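Local atomic coordinates of putative transcription protein (Pseudomonas aeruginosa PAO1, PDB entry 4GCV), a protein that probably binds DNA through a helix-turn-helix domain of the HxlR type and regulates transcription, putatively in response to oxidative stress. Residues B[20-23]-B[24-27]; B[95-98]-B[99-103]; B[134-137]-B[138-141]; B[104-107]-B[108-111]. The protein carries 2 engineered substitutions. All coordinates share one frame; numbering follows the deposited sequence.

Contact 1. Residues B[20-23]-B[24-27]; sequences VGEW and WSIL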
ATOM      1  N   VAL B  20      -6.455   8.675   2.038  1.00 43.68           N
ATOM      2  CA  VAL B  20      -5.829   7.535   2.648  1.00 42.58           C
ATOM      3  C   VAL B  20      -4.358   7.896   2.913  1.00 41.74           C
ATOM      4  O   VAL B  20      -3.598   7.100   3.455  1.00 42.45           O
ATOM      5  CB  VAL B  20      -6.081   6.293   1.734  1.00 43.03           C
ATOM      6  CG1 VAL B  20      -4.966   6.085   0.706  1.00 38.28           C
ATOM      7  CG2 VAL B  20      -6.400   5.037   2.546  1.00 44.32           C
ATOM      8  N   GLY B  21      -3.959   9.117   2.556  1.00 41.18           N
ATOM      9  CA  GLY B  21      -2.604   9.632   2.895  1.00 39.41           C
ATOM     10  C   GLY B  21      -1.431   9.186   2.023  1.00 38.53           C
ATOM     11  O   GLY B  21      -0.278   9.362   2.436  1.00 38.78           O
ATOM     12  N   GLU B  22      -1.691   8.679   0.804  1.00 36.04           N
ATOM     13  CA  GLU B  22      -0.623   8.208  -0.109  1.00 35.35           C
ATOM     14  C   GLU B  22      -0.412   8.910  -1.452  1.00 33.68           C
ATOM     15  O   GLU B  22       0.471   8.521  -2.202  1.00 34.07           O
ATOM     16  CB  GLU B  22      -0.867   6.740  -0.496  1.00 35.30           C
ATOM     17  CG  GLU B  22      -0.863   5.810   0.665  1.00 40.74           C
ATOM     18  CD  GLU B  22       0.510   5.674   1.309  1.00 41.08           C
ATOM     19  OE1 GLU B  22       1.579   5.801   0.641  1.00 40.95           O
ATOM     20  OE2 GLU B  22       0.470   5.426   2.506  1.00 48.03           O
ATOM     21  N   TRP B  23      -1.227   9.887  -1.794  1.00 32.99           N
ATOM     22  CA  TRP B  23      -1.177  10.484  -3.124  1.00 32.09           C
ATOM     23  C   TRP B  23       0.182  11.091  -3.492  1.00 30.83           C
ATOM     24  O   TRP B  23       0.783  10.666  -4.451  1.00 29.02           O
ATOM     25  CB  TRP B  23      -2.340  11.488  -3.281  1.00 32.48           C
ATOM     26  CG  TRP B  23      -2.307  12.285  -4.574  1.00 33.31           C
ATOM     27  CD1 TRP B  23      -2.083  13.627  -4.699  1.00 33.82           C
ATOM     28  CD2 TRP B  23      -2.553  11.795  -5.908  1.00 32.91           C
ATOM     29  NE1 TRP B  23      -2.176  14.004  -6.024  1.00 35.45           N
ATOM     30  CE2 TRP B  23      -2.435  12.897  -6.787  1.00 33.33           C
ATOM     31  CE3 TRP B  23      -2.817  10.527  -6.447  1.00 32.07           C
ATOM     32  CZ2 TRP B  23      -2.587  12.772  -8.178  1.00 33.41           C
ATOM     33  CZ3 TRP B  23      -2.985  10.407  -7.824  1.00 33.11           C
ATOM     34  CH2 TRP B  23      -2.859  11.519  -8.672  1.00 32.74           C
ATOM     35  N   TRP B  24       0.634  12.088  -2.729  1.00 32.33           N
ATOM     36  CA  TRP B  24       1.955  12.662  -2.898  1.00 34.42           C
ATOM     37  C   TRP B  24       3.098  11.661  -2.755  1.00 33.06           C
ATOM     38  O   TRP B  24       3.992  11.663  -3.572  1.00 34.16           O
ATOM     39  CB  TRP B  24       2.140  13.831  -1.936  1.00 36.76           C
ATOM     40  CG  TRP B  24       1.270  14.937  -2.317  1.00 40.56           C
ATOM     41  CD1 TRP B  24       0.173  15.398  -1.628  1.00 45.53           C
ATOM     42  CD2 TRP B  24       1.335  15.690  -3.518  1.00 45.05           C
ATOM     43  NE1 TRP B  24      -0.426  16.407  -2.319  1.00 47.88           N
ATOM     44  CE2 TRP B  24       0.267  16.620  -3.482  1.00 49.85           C
ATOM     45  CE3 TRP B  24       2.192  15.684  -4.624  1.00 47.28           C
ATOM     46  CZ2 TRP B  24       0.049  17.552  -4.503  1.00 51.77           C
ATOM     47  CZ3 TRP B  24       1.962  16.590  -5.648  1.00 50.35           C
ATOM     48  CH2 TRP B  24       0.908  17.523  -5.572  1.00 51.55           C
ATOM     49  N   SER B  25       3.049  10.759  -1.780  1.00 32.89           N
ATOM     50  CA  SER B  25       4.075   9.694  -1.711  1.00 33.87           C
ATOM     51  C   SER B  25       4.115   8.912  -3.012  1.00 33.64           C
ATOM     52  O   SER B  25       5.181   8.577  -3.510  1.00 34.89           O
ATOM     53  CB  SER B  25       3.787   8.710  -0.587  1.00 33.09           C
ATOM     54  OG  SER B  25       3.777   9.365   0.647  1.00 35.68           O
ATOM     55  N   ILE B  26       2.952   8.630  -3.588  1.00 33.24           N
ATOM     56  CA  ILE B  26       2.958   7.848  -4.826  1.00 32.25           C
ATOM     57  C   ILE B  26       3.578   8.611  -5.949  1.00 31.64           C
ATOM     58  O   ILE B  26       4.332   8.063  -6.722  1.00 32.37           O
ATOM     59  CB  ILE B  26       1.557   7.377  -5.172  1.00 33.09           C
ATOM     60  CG1 ILE B  26       1.152   6.271  -4.193  1.00 32.58           C
ATOM     61  CG2 ILE B  26       1.449   6.919  -6.632  1.00 33.37           C
ATOM     62  CD1 ILE B  26      -0.397   6.124  -4.137  1.00 37.45           C
ATOM     63  N   LEU B  27       3.307   9.908  -6.020  1.00 31.59           N
ATOM     64  CA  LEU B  27       3.783  10.703  -7.128  1.00 30.30           C
ATOM     65  C   LEU B  27       5.275  10.898  -6.990  1.00 29.78           C
ATOM     66  O   LEU B  27       6.015  10.729  -7.942  1.00 28.74           O
ATOM     67  CB  LEU B  27       3.015  12.039  -7.187  1.00 30.99           C
ATOM     68  CG  LEU B  27       1.571  11.992  -7.695  1.00 32.51           C
ATOM     69  CD1 LEU B  27       1.054  13.431  -7.805  1.00 30.08           C
ATOM     70  CD2 LEU B  27       1.462  11.316  -9.092  1.00 30.83           C
TER
HETATM   71  O   HOH W   1       1.206  11.324   0.368  1.00 28.11           O

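Contact 2. Residues B[95-98]-B[99-103]; sequences AFVA and WGNRH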
ATOM      1  N   ALA B  95      -0.365  -1.184  -6.195  1.00 32.78           N
ATOM      2  CA  ALA B  95      -1.538  -1.667  -5.536  1.00 32.50           C
ATOM      3  C   ALA B  95      -2.445  -0.506  -5.142  1.00 31.76           C
ATOM      4  O   ALA B  95      -3.632  -0.650  -5.294  1.00 31.73           O
ATOM      5  CB  ALA B  95      -1.183  -2.526  -4.327  1.00 31.54           C
ATOM      6  N   PHE B  96      -1.910   0.611  -4.613  1.00 30.18           N
ATOM      7  CA  PHE B  96      -2.789   1.706  -4.210  1.00 29.43           C
ATOM      8  C   PHE B  96      -3.550   2.183  -5.425  1.00 30.41           C
ATOM      9  O   PHE B  96      -4.713   2.555  -5.303  1.00 29.95           O
ATOM     10  CB  PHE B  96      -2.032   2.902  -3.613  1.00 29.69           C
ATOM     11  CG  PHE B  96      -1.844   2.818  -2.100  1.00 29.93           C
ATOM     12  CD1 PHE B  96      -2.867   3.172  -1.242  1.00 28.67           C
ATOM     13  CD2 PHE B  96      -0.643   2.341  -1.550  1.00 30.58           C
ATOM     14  CE1 PHE B  96      -2.696   3.078   0.155  1.00 33.70           C
ATOM     15  CE2 PHE B  96      -0.495   2.238  -0.159  1.00 32.86           C
ATOM     16  CZ  PHE B  96      -1.505   2.617   0.676  1.00 32.06           C
ATOM     17  N   VAL B  97      -2.904   2.197  -6.602  1.00 29.56           N
ATOM     18  CA  VAL B  97      -3.664   2.620  -7.738  1.00 29.23           C
ATOM     19  C   VAL B  97      -4.760   1.672  -8.221  1.00 30.64           C
ATOM     20  O   VAL B  97      -5.816   2.145  -8.553  1.00 30.20           O
ATOM     21  CB  VAL B  97      -2.872   3.378  -8.862  1.00 30.95           C
ATOM     22  CG1 VAL B  97      -1.447   3.808  -8.488  1.00 23.76           C
ATOM     23  CG2 VAL B  97      -3.087   2.852 -10.227  1.00 27.54           C
ATOM     24  N   ALA B  98      -4.513   0.356  -8.161  1.00 30.10           N
ATOM     25  CA  ALA B  98      -5.465  -0.652  -8.517  1.00 31.46           C
ATOM     26  C   ALA B  98      -6.639  -0.524  -7.534  1.00 32.39           C
ATOM     27  O   ALA B  98      -7.804  -0.574  -7.944  1.00 34.14           O
ATOM     28  CB  ALA B  98      -4.841  -2.085  -8.479  1.00 29.72           C
ATOM     29  N   TRP B  99      -6.320  -0.321  -6.261  1.00 30.96           N
ATOM     30  CA  TRP B  99      -7.316  -0.010  -5.246  1.00 31.82           C
ATOM     31  C   TRP B  99      -8.183   1.226  -5.568  1.00 32.47           C
ATOM     32  O   TRP B  99      -9.399   1.129  -5.501  1.00 34.36           O
ATOM     33  CB  TRP B  99      -6.662   0.202  -3.897  1.00 30.35           C
ATOM     34  CG  TRP B  99      -7.626   0.631  -2.870  1.00 28.60           C
ATOM     35  CD1 TRP B  99      -8.537  -0.155  -2.213  1.00 30.91           C
ATOM     36  CD2 TRP B  99      -7.800   1.958  -2.378  1.00 30.61           C
ATOM     37  NE1 TRP B  99      -9.271   0.623  -1.326  1.00 35.50           N
ATOM     38  CE2 TRP B  99      -8.826   1.921  -1.412  1.00 32.61           C
ATOM     39  CE3 TRP B  99      -7.157   3.186  -2.636  1.00 34.08           C
ATOM     40  CZ2 TRP B  99      -9.235   3.061  -0.708  1.00 33.97           C
ATOM     41  CZ3 TRP B  99      -7.582   4.314  -1.937  1.00 34.38           C
ATOM     42  CH2 TRP B  99      -8.609   4.236  -0.990  1.00 31.85           C
ATOM     43  N   GLY B 100      -7.545   2.354  -5.868  1.00 31.19           N
ATOM     44  CA  GLY B 100      -8.204   3.605  -6.190  1.00 32.23           C
ATOM     45  C   GLY B 100      -9.069   3.473  -7.440  1.00 33.48           C
ATOM     46  O   GLY B 100     -10.134   4.046  -7.518  1.00 33.20           O
ATOM     47  N   ASN B 101      -8.603   2.701  -8.414  1.00 33.43           N
ATOM     48  CA  ASN B 101      -9.347   2.506  -9.665  1.00 35.27           C
ATOM     49  C   ASN B 101     -10.442   1.446  -9.601  1.00 37.59           C
ATOM     50  O   ASN B 101     -11.225   1.306 -10.506  1.00 39.23           O
ATOM     51  CB  ASN B 101      -8.406   2.233 -10.814  1.00 33.28           C
ATOM     52  CG  ASN B 101      -7.902   3.505 -11.451  1.00 35.88           C
ATOM     53  OD1 ASN B 101      -8.574   4.549 -11.398  1.00 34.08           O
ATOM     54  ND2 ASN B 101      -6.706   3.434 -12.068  1.00 32.65           N
ATOM     55  N   ARG B 102     -10.510   0.726  -8.500  1.00 40.08           N
ATOM     56  CA  ARG B 102     -11.544  -0.267  -8.266  1.00 44.05           C
ATOM     57  C   ARG B 102     -12.919   0.365  -8.466  1.00 45.98           C
ATOM     58  O   ARG B 102     -13.201   1.450  -7.911  1.00 46.74           O
ATOM     59  CB  ARG B 102     -11.411  -0.699  -6.820  1.00 44.23           C
ATOM     60  CG  ARG B 102     -11.155  -2.174  -6.559  1.00 49.93           C
ATOM     61  CD  ARG B 102     -10.721  -3.000  -7.749  1.00 54.25           C
ATOM     62  NE  ARG B 102     -11.857  -3.753  -8.256  1.00 61.14           N
ATOM     63  CZ  ARG B 102     -12.439  -4.741  -7.594  1.00 65.16           C
ATOM     64  NH1 ARG B 102     -11.984  -5.074  -6.394  1.00 65.55           N
ATOM     65  NH2 ARG B 102     -13.480  -5.387  -8.127  1.00 69.17           N
ATOM     66  N   HIS B 103     -13.762  -0.267  -9.277  1.00 47.41           N
ATOM     67  CA  HIS B 103     -15.116   0.266  -9.518  1.00 49.12           C
ATOM     68  C   HIS B 103     -15.149   1.522 -10.372  1.00 48.95           C
ATOM     69  O   HIS B 103     -16.174   2.223 -10.391  1.00 50.59           O
ATOM     70  CB  HIS B 103     -15.865   0.583  -8.211  1.00 50.17           C
ATOM     71  CG  HIS B 103     -15.855  -0.535  -7.211  1.00 53.73           C
ATOM     72  ND1 HIS B 103     -16.191  -1.833  -7.536  1.00 55.32           N
ATOM     73  CD2 HIS B 103     -15.543  -0.550  -5.891  1.00 54.42           C
ATOM     74  CE1 HIS B 103     -16.093  -2.596  -6.461  1.00 54.72           C
ATOM     75  NE2 HIS B 103     -15.711  -1.841  -5.449  1.00 54.37           N
TER

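Contact 3. Residues B[134-137]-B[138-141]; sequences TVPL and EQCT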
ATOM      1  N   THR B 134      -1.517 -19.403 -10.931  1.00 64.21           N
ATOM      2  CA  THR B 134      -1.926 -18.086 -10.532  1.00 61.84           C
ATOM      3  C   THR B 134      -3.345 -18.137  -9.979  1.00 61.43           C
ATOM      4  O   THR B 134      -4.237 -18.671 -10.633  1.00 64.58           O
ATOM      5  CB  THR B 134      -1.844 -17.118 -11.717  1.00 61.15           C
ATOM      6  OG1 THR B 134      -0.548 -16.516 -11.728  1.00 60.16           O
ATOM      7  CG2 THR B 134      -2.879 -16.006 -11.590  1.00 60.83           C
ATOM      8  N   VAL B 135      -3.544 -17.606  -8.778  1.00 58.57           N
ATOM      9  CA  VAL B 135      -4.880 -17.486  -8.200  1.00 58.10           C
ATOM     10  C   VAL B 135      -5.286 -16.038  -7.881  1.00 55.98           C
ATOM     11  O   VAL B 135      -4.439 -15.166  -7.694  1.00 53.33           O
ATOM     12  CB  VAL B 135      -5.032 -18.332  -6.928  1.00 59.31           C
ATOM     13  CG1 VAL B 135      -4.828 -19.812  -7.237  1.00 60.23           C
ATOM     14  CG2 VAL B 135      -4.072 -17.838  -5.831  1.00 56.43           C
ATOM     15  N   PRO B 136      -6.596 -15.774  -7.833  1.00 57.07           N
ATOM     16  CA  PRO B 136      -7.055 -14.447  -7.437  1.00 55.53           C
ATOM     17  C   PRO B 136      -6.741 -14.163  -5.988  1.00 54.52           C
ATOM     18  O   PRO B 136      -6.660 -15.085  -5.172  1.00 55.69           O
ATOM     19  CB  PRO B 136      -8.575 -14.526  -7.624  1.00 56.88           C
ATOM     20  CG  PRO B 136      -8.894 -15.974  -7.595  1.00 59.75           C
ATOM     21  CD  PRO B 136      -7.714 -16.654  -8.228  1.00 59.56           C
ATOM     22  N   LEU B 137      -6.584 -12.888  -5.673  1.00 52.95           N
ATOM     23  CA  LEU B 137      -6.299 -12.473  -4.309  1.00 52.82           C
ATOM     24  C   LEU B 137      -7.366 -12.842  -3.264  1.00 54.77           C
ATOM     25  O   LEU B 137      -7.014 -13.186  -2.127  1.00 54.86           O
ATOM     26  CB  LEU B 137      -5.965 -10.990  -4.260  1.00 50.46           C
ATOM     27  CG  LEU B 137      -4.466 -10.756  -4.286  1.00 47.78           C
ATOM     28  CD1 LEU B 137      -3.902 -11.168  -5.597  1.00 48.27           C
ATOM     29  CD2 LEU B 137      -4.236  -9.294  -4.077  1.00 46.76           C
ATOM     30  N   GLU B 138      -8.643 -12.796  -3.662  1.00 56.37           N
ATOM     31  CA  GLU B 138      -9.762 -13.236  -2.807  1.00 58.62           C
ATOM     32  C   GLU B 138      -9.475 -14.625  -2.256  1.00 59.53           C
ATOM     33  O   GLU B 138      -9.979 -14.989  -1.174  1.00 60.79           O
ATOM     34  CB  GLU B 138     -11.119 -13.261  -3.580  1.00 61.09           C
ATOM     35  CG  GLU B 138     -11.361 -14.562  -4.425  1.00 66.92           C
ATOM     36  CD  GLU B 138     -12.670 -14.601  -5.239  1.00 74.66           C
ATOM     37  OE1 GLU B 138     -13.785 -14.429  -4.657  1.00 76.52           O
ATOM     38  OE2 GLU B 138     -12.570 -14.861  -6.471  1.00 77.25           O
ATOM     39  N   GLN B 139      -8.684 -15.394  -3.012  1.00 58.69           N
ATOM     40  CA  GLN B 139      -8.370 -16.765  -2.651  1.00 59.30           C
ATOM     41  C   GLN B 139      -7.138 -16.939  -1.757  1.00 57.58           C
ATOM     42  O   GLN B 139      -6.778 -18.068  -1.412  1.00 59.14           O
ATOM     43  CB  GLN B 139      -8.214 -17.603  -3.914  1.00 61.77           C
ATOM     44  CG  GLN B 139      -9.492 -18.263  -4.372  1.00 64.26           C
ATOM     45  CD  GLN B 139      -9.269 -19.109  -5.572  1.00 68.66           C
ATOM     46  OE1 GLN B 139      -9.867 -18.865  -6.618  1.00 70.21           O
ATOM     47  NE2 GLN B 139      -8.402 -20.124  -5.445  1.00 69.90           N
ATOM     48  N   CYS B 140      -6.505 -15.828  -1.389  1.00 53.72           N
ATOM     49  CA  CYS B 140      -5.305 -15.824  -0.551  1.00 52.17           C
ATOM     50  C   CYS B 140      -5.597 -15.312   0.835  1.00 50.94           C
ATOM     51  O   CYS B 140      -6.600 -14.637   1.055  1.00 50.61           O
ATOM     52  CB  CYS B 140      -4.239 -14.912  -1.168  1.00 49.68           C
ATOM     53  SG  CYS B 140      -3.665 -15.514  -2.720  1.00 52.46           S
ATOM     54  N   THR B 141      -4.681 -15.568   1.754  1.00 50.01           N
ATOM     55  CA  THR B 141      -4.829 -15.067   3.111  1.00 49.38           C
ATOM     56  C   THR B 141      -3.491 -14.681   3.766  1.00 48.18           C
ATOM     57  O   THR B 141      -2.436 -15.198   3.397  1.00 49.00           O
ATOM     58  CB  THR B 141      -5.654 -16.088   4.020  1.00 51.60           C
ATOM     59  OG1 THR B 141      -5.890 -15.532   5.311  1.00 52.39           O
ATOM     60  CG2 THR B 141      -4.930 -17.394   4.207  1.00 52.23           C
TER

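Contact 4. Residues B[104-107]-B[108-111]; sequences YAQQ and GQSV. Engineered in segment 104-107: Gln106 (natural residue Glu), Gln107 (natural residue Glu).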
ATOM      1  N   TYR B 104     -14.056   1.854 -11.048  1.00 46.00           N
ATOM      2  CA  TYR B 104     -14.108   2.972 -12.003  1.00 46.38           C
ATOM      3  C   TYR B 104     -13.847   2.400 -13.369  1.00 46.47           C
ATOM      4  O   TYR B 104     -12.990   1.523 -13.522  1.00 46.80           O
ATOM      5  CB  TYR B 104     -13.125   4.101 -11.631  1.00 44.71           C
ATOM      6  CG  TYR B 104     -13.689   4.949 -10.529  1.00 46.48           C
ATOM      7  CD1 TYR B 104     -14.532   6.006 -10.821  1.00 51.01           C
ATOM      8  CD2 TYR B 104     -13.457   4.639  -9.188  1.00 47.73           C
ATOM      9  CE1 TYR B 104     -15.106   6.767  -9.817  1.00 53.83           C
ATOM     10  CE2 TYR B 104     -14.017   5.398  -8.170  1.00 50.42           C
ATOM     11  CZ  TYR B 104     -14.843   6.462  -8.492  1.00 52.28           C
ATOM     12  OH  TYR B 104     -15.427   7.233  -7.512  1.00 53.97           O
ATOM     13  N   ALA B 105     -14.630   2.825 -14.335  1.00 46.90           N
ATOM     14  CA  ALA B 105     -14.483   2.360 -15.702  1.00 47.92           C
ATOM     15  C   ALA B 105     -13.231   3.008 -16.319  1.00 46.36           C
ATOM     16  O   ALA B 105     -12.899   4.137 -15.982  1.00 44.09           O
ATOM     17  CB  ALA B 105     -15.710   2.714 -16.479  1.00 50.04           C
ATOM     18  N   GLN B 106     -12.541   2.263 -17.186  1.00 47.59           N
ATOM     19  CA  GLN B 106     -11.241   2.653 -17.725  1.00 47.73           C
ATOM     20  C   GLN B 106     -11.225   3.987 -18.449  1.00 48.70           C
ATOM     21  O   GLN B 106     -10.410   4.842 -18.084  1.00 46.35           O
ATOM     22  CB  GLN B 106     -10.666   1.580 -18.635  1.00 49.41           C
ATOM     23  CG  GLN B 106     -10.014   0.458 -17.878  1.00 53.99           C
ATOM     24  CD  GLN B 106     -10.807  -0.841 -17.946  1.00 64.37           C
ATOM     25  OE1 GLN B 106     -12.076  -0.853 -18.005  1.00 67.02           O
ATOM     26  NE2 GLN B 106     -10.062  -1.968 -17.949  1.00 65.19           N
ATOM     27  N   GLN B 107     -12.085   4.167 -19.470  1.00 51.49           N
ATOM     28  CA  GLN B 107     -12.267   5.478 -20.107  1.00 54.02           C
ATOM     29  C   GLN B 107     -12.589   6.326 -18.917  1.00 52.91           C
ATOM     30  O   GLN B 107     -13.032   5.801 -17.923  1.00 54.51           O
ATOM     31  CB  GLN B 107     -13.460   5.463 -21.088  1.00 58.38           C
ATOM     32  CG  GLN B 107     -13.073   5.264 -22.575  1.00 64.16           C
ATOM     33  CD  GLN B 107     -11.841   6.138 -23.023  1.00 70.24           C
ATOM     34  OE1 GLN B 107     -11.960   7.359 -23.287  1.00 71.41           O
ATOM     35  NE2 GLN B 107     -10.660   5.495 -23.105  1.00 70.63           N
ATOM     36  N   GLY B 108     -12.337   7.609 -18.880  1.00 51.83           N
ATOM     37  CA  GLY B 108     -12.608   8.191 -17.538  1.00 49.79           C
ATOM     38  C   GLY B 108     -11.528   8.138 -16.445  1.00 46.87           C
ATOM     39  O   GLY B 108     -11.513   8.989 -15.563  1.00 46.60           O
ATOM     40  N   GLN B 109     -10.616   7.177 -16.459  1.00 43.78           N
ATOM     41  CA  GLN B 109      -9.650   7.155 -15.383  1.00 40.74           C
ATOM     42  C   GLN B 109      -8.551   8.168 -15.663  1.00 39.79           C
ATOM     43  O   GLN B 109      -8.102   8.292 -16.801  1.00 40.36           O
ATOM     44  CB  GLN B 109      -9.049   5.771 -15.215  1.00 39.46           C
ATOM     45  CG  GLN B 109      -9.926   4.837 -14.526  1.00 39.20           C
ATOM     46  CD  GLN B 109      -9.463   3.409 -14.642  1.00 41.02           C
ATOM     47  OE1 GLN B 109     -10.015   2.523 -13.982  1.00 43.13           O
ATOM     48  NE2 GLN B 109      -8.480   3.163 -15.503  1.00 37.37           N
ATOM     49  N   SER B 110      -8.135   8.893 -14.633  1.00 37.91           N
ATOM     50  CA  SER B 110      -7.052   9.867 -14.781  1.00 37.77           C
ATOM     51  C   SER B 110      -5.699   9.211 -14.588  1.00 36.53           C
ATOM     52  O   SER B 110      -4.691   9.684 -15.107  1.00 35.83           O
ATOM     53  CB  SER B 110      -7.253  11.058 -13.816  1.00 38.13           C
ATOM     54  OG  SER B 110      -8.245  11.982 -14.344  1.00 40.05           O
ATOM     55  N   VAL B 111      -5.677   8.110 -13.823  1.00 36.73           N
ATOM     56  CA  VAL B 111      -4.422   7.391 -13.539  1.00 35.41           C
ATOM     57  C   VAL B 111      -4.634   5.896 -13.790  1.00 37.10           C
ATOM     58  O   VAL B 111      -5.641   5.334 -13.386  1.00 37.51           O
ATOM     59  CB  VAL B 111      -3.963   7.626 -12.072  1.00 34.30           C
ATOM     60  CG1 VAL B 111      -2.677   6.947 -11.788  1.00 29.60           C
ATOM     61  CG2 VAL B 111      -3.815   9.131 -11.774  1.00 34.82           C
TER

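Contact 1. Residues B[20-23]-B[24-27]
The indole of Trp23 presents its edge to the face of Trp24: Trp23 CD1 stands over the Trp24 ring, near its rim and 4.0 Å from Trp24 CE2. The two planes meet at 66° and the five-membered-ring centroids lie 5.0 Å apart, so the pair is a T-shaped (edge-to-face) stack between sequence neighbours. The first torsions differ: Trp23 carries CG anti to its backbone N (chi1 174°), whereas Trp24 carries CG anti to its carbonyl carbon (chi1 -68°). Trp23 also offers a face one turn further on. Leu27 CD1 sits above it, offset toward the rim and 3.7 Å from Trp23 CE2. In the backbone the first helical bonds close, Ile26 N to Glu22 O at 2.8 Å and Leu27 N to Trp23 O at 3.1 Å. Ile26 CD1 packs on Glu22 CB at 3.7 Å. At the amino-terminal end a water bridges the segments, donating to Gly21 O and accepting from Ser25 N (2.9 Å from the water oxygen), and thereby occupies one of the N-H groups at the start of the helix. The carboxylate of Glu22 is hydrogen-bonded to glycerol, probably from the crystallisation liquor, and lies close to its counterpart, Glu22 of the second subunit, a proximity that may raise its pKa. Gly21, with positive phi, ends helix 12-19 in a Schellman motif. The contact thus comprises a Schellman-capped helix end followed, after Glu22, by the first turn of helix 23-33, within the HxlR-like helix-turn-helix region.

Contact 2. Residues B[95-98]-B[99-103]
The last turns of helix 84-101, which packs against the second subunit, hold this contact in a run of i to i+4 helical bonds. Trp99 N reaches Ala95 O at 2.9 Å and is nearly straight, with 172° at the hydrogen. Gly100 N to Phe96 O (2.9 Å) and Asn101 N to Val97 O (2.8 Å) follow. Trp99 turns its indole off the helix with CG anti to the backbone N (chi1 175°). That leaves Phe96 O at the ring's edge and in its plane, 3.7 Å from Trp99 CE3, while Trp99 CB lies 3.4 Å from the same oxygen. The indole N-H donates to Lys85 O of the second subunit, and the ring meets Phe89 of that subunit edge-to-face. Val97 and Asn101 extend alongside each other from successive turns, Val97 CG2 being 4.1 Å from Asn101 ND2; that amide nitrogen probably donates to Val111 O. The chemistry therefore divides: backbone bonds hold the turn itself, and the indole N-H of Trp99 and the amide nitrogen of Asn101 have their partners outside it, one on the dimer partner and one on the following strand.

Contact 3. Residues B[134-137]-B[138-141]
Gln139 crosses Pro136 at a slant. Its CB is 3.2 Å from Pro136 O, its CG runs beside Pro136 CG, and its CD lies off the rim of the proline ring, nearest Pro136 CG (3.7 Å). At the end the amide divides between two residues: Gln139 OE1 is 3.2 Å from Pro136 CG, an oxygen against a ring carbon, and Gln139 NE2 is 4.0 Å from Val135 CG1. The chain is extended beyond CG (chi2 -178°), which carries the amide to the CG–CD edge of the ring and on to the valine, whose side chain it crosses at about a right angle. Val135 spends its other methyl on the cysteine, with CG2 3.9 Å from Cys140 SG. The carboxylate end of Glu138 skirts the same proline more loosely, Glu138 OE2 coming to 4.0 Å from Pro136 CG. In the backbone, Cys140 N donates to Leu137 O at 2.8 Å and nearly straight (162° at the hydrogen). This i to i+3 bond belongs to the 3-10 turn that links strand 134-136 to strand 140-144. Val135 is bonded through its backbone to Ala127 of strand 122-129, whereas Cys140 and Thr141 join an antiparallel ladder with a strand of the second subunit. The glutamine amide thus rests on apolar carbon of Pro136 and Val135, Val135 also packs on Cys140, and the tight turn moves the chain from pairing with its own sheet to pairing with its partner's.

Contact 4. Residues B[104-107]-B[108-111]
Positive phi at Gly108 (85°), after an extended psi of 153° at Gln107, sets the two central residues of a type II beta turn running from Gln106 to Gln109. The turn closes through Gln109 N, which donates to Gln106 O at 2.9 Å with 161° at the hydrogen. The positive phi of Gly108 by itself favours glycine in this position. Gln109 then folds back against the preceding chain: its CB is 3.3 Å from Gln106 O and its CG 3.4 Å from Ala105 O. From there it stays extended, bringing its amide group to the backbone of Tyr104 and Gln106. Gln106 and Gln107 are engineered, both glutamate in the natural protein. The side chains of Gln106 and Gln109 project alongside one another. Gln109 is buried, while the rest of the turn faces outward. The loop leads from helix 84-101 to strand 111-115, with Tyr104 resting on Pro12 and Val111 on Ile13 of helix 12-19, and the backbone of Gln109 and Ser110 bonds to the second subunit.

In the fold
Contacts 1, 2 and 4 form a connected group, and contact 3 stands apart on the turn between strands 134-136 and 140-144. Phe96 of contact 2 packs into contact 1, its CZ 3.3 Å from Glu22 CG and its CB 3.7 Å from Ile26 CD1, so helix 84-101 meets the link before helix 23-33. Contacts 2 and 4, centres about 11 Å apart, are joined by a probable hydrogen bond, Asn101 ND2 to Val111 O, whose 2.5 Å is doubtfully short. Val111 also reaches Trp23 of contact 1. Contact 3 stays about 7 Å from contact 2 between nearest atoms. All four touch the second subunit, and glycerol, probably from the crystallisation liquor, lies beside Glu22 and Phe96.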